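Receptor-type adenylate cyclase GRESAG 4.3 (Trypanosoma brucei, PDB 1FX4) catalyses the conversion of ATP to 3',5'-cyclic AMP and diphosphate, using magnesium; this chain is its class III cyclase catalytic domain. Local coordinates at residues A[19-23]-A[132-136]. Numbering follows the deposited sequence.
Sequences DIESS and LRVRV. With MG (magnesium ion), chain B.
At the magnesium site of the class III cyclase domain, Asp19 on strand 13-20 pairs antiparallel with Arg135 on strand 134-141. Asp19 N donates to Arg135 O (3.1 Å) and Arg135 N to Asp19 O (2.9 Å). Beyond the non-hydrogen-bonded pair of Ile20 and Val134, Glu21 N hydrogen-bonds to Arg133 O at 2.7 Å. On one face of the sheet the side chains of Asp19 and Arg135 run alongside each other, their carboxylate and guanidinium planes 77° apart. Asp19 OD1 binds magnesium at 2.3 Å, while OD2 accepts from one of the metal's waters and makes a long salt bridge to Arg135 NH1 (3.9 Å). A further water spans OD2 and NH1, its bond to NH1 weak. The Arg135 chain, bent at chi3 (74°), brings NH2 beside Glu21 CA and CG and, at the guanidinium edge, onto a water that also takes the N-H of Ser22. NH1 also has long, weak ion pairs with Glu168 and with Asp89 of the second subunit. Ile20 O and Ser23 OG hold another metal-bound water within the type II turn from Ile20 to Ser23. On the other face, Ile20 CD1 packs on Leu132 CD1 (3.8 Å). Arg133 and Glu21 share a water, but their firmer partners are Tyr125 and Gly173 respectively. Asp62 completes the protein ligands of the metal, from the turn between strands 55-60 and 63-68. Helix 34-51 covers Ile20, Leu132 and Val134, with helix 94-109 against Ile20 and Leu132 and helix 71-87 against Val134.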
# COMPACT_ATOMS: atom_id res chain seq x y z
N ASP A 19 10.99 2.59 -1.34
CA ASP A 19 9.91 3.54 -1.41
C ASP A 19 10.47 4.83 -1.97
O ASP A 19 11.66 5.10 -1.83
CB ASP A 19 9.26 3.78 -0.05
CG ASP A 19 7.79 4.16 -0.18
OD1 ASP A 19 7.34 4.46 -1.30
OD2 ASP A 19 7.07 4.15 0.84
N ILE A 20 9.62 5.60 -2.64
CA ILE A 20 10.05 6.86 -3.21
C ILE A 20 9.93 7.91 -2.11
O ILE A 20 8.85 8.10 -1.53
CB ILE A 20 9.19 7.27 -4.40
CG1 ILE A 20 9.35 6.26 -5.54
CG2 ILE A 20 9.61 8.66 -4.89
CD1 ILE A 20 8.53 6.62 -6.76
N GLU A 21 11.04 8.57 -1.82
CA GLU A 21 11.00 9.58 -0.79
C GLU A 21 10.13 10.75 -1.23
O GLU A 21 10.19 11.19 -2.38
CB GLU A 21 12.40 10.09 -0.47
CG GLU A 21 12.38 11.04 0.71
CD GLU A 21 13.74 11.57 1.07
OE1 GLU A 21 14.25 11.17 2.14
OE2 GLU A 21 14.29 12.38 0.30
N SER A 22 9.28 11.20 -0.31
CA SER A 22 8.40 12.34 -0.56
C SER A 22 7.51 12.20 -1.78
O SER A 22 7.16 13.20 -2.40
CB SER A 22 9.23 13.61 -0.75
OG SER A 22 9.84 13.97 0.45
N SER A 23 7.11 10.98 -2.12
CA SER A 23 6.28 10.83 -3.31
C SER A 23 4.94 11.54 -3.18
O SER A 23 4.43 12.10 -4.15
CB SER A 23 6.08 9.36 -3.69
OG SER A 23 5.37 8.65 -2.70
N LEU A 132 13.94 10.90 -9.11
CA LEU A 132 13.30 10.29 -7.95
C LEU A 132 14.31 9.70 -6.97
O LEU A 132 15.27 9.04 -7.37
CB LEU A 132 12.30 9.21 -8.38
CG LEU A 132 11.06 9.70 -9.12
CD1 LEU A 132 10.20 8.49 -9.56
CD2 LEU A 132 10.26 10.64 -8.21
N ARG A 133 14.11 9.97 -5.68
CA ARG A 133 15.00 9.43 -4.66
C ARG A 133 14.33 8.25 -3.97
O ARG A 133 13.28 8.39 -3.34
CB ARG A 133 15.36 10.50 -3.63
CG ARG A 133 16.14 11.66 -4.22
CD ARG A 133 16.48 12.65 -3.12
NE ARG A 133 17.01 13.90 -3.66
CZ ARG A 133 17.51 14.88 -2.91
NH1 ARG A 133 17.54 14.75 -1.58
NH2 ARG A 133 17.94 15.99 -3.48
N VAL A 134 14.98 7.09 -4.08
CA VAL A 134 14.46 5.86 -3.52
C VAL A 134 15.19 5.45 -2.26
O VAL A 134 16.41 5.42 -2.23
CB VAL A 134 14.55 4.70 -4.58
CG1 VAL A 134 13.94 3.41 -4.05
CG2 VAL A 134 13.82 5.12 -5.86
N ARG A 135 14.44 5.19 -1.19
CA ARG A 135 15.05 4.72 0.05
C ARG A 135 14.98 3.21 -0.02
O ARG A 135 14.01 2.65 -0.53
CB ARG A 135 14.31 5.25 1.28
CG ARG A 135 12.93 4.72 1.47
CD ARG A 135 12.34 5.20 2.81
NE ARG A 135 11.97 6.59 2.76
CZ ARG A 135 10.71 7.03 2.77
NH1 ARG A 135 9.69 6.17 2.85
NH2 ARG A 135 10.48 8.32 2.71
N VAL A 136 16.02 2.56 0.47
CA VAL A 136 16.10 1.11 0.40
C VAL A 136 16.56 0.52 1.71
O VAL A 136 17.52 1.00 2.31
CB VAL A 136 17.08 0.66 -0.73
CG1 VAL A 136 17.14 -0.86 -0.80
CG2 VAL A 136 16.66 1.27 -2.07
MG MG B . 5.19 5.20 -1.05
O HOH W 1 8.22 3.95 3.20
O HOH W 2 4.85 5.58 1.34
O HOH W 3 6.71 7.06 -0.60
O HOH W 4 17.36 12.34 0.17
O HOH W 5 8.86 10.23 2.23
O HOH W 6 4.03 3.05 -0.53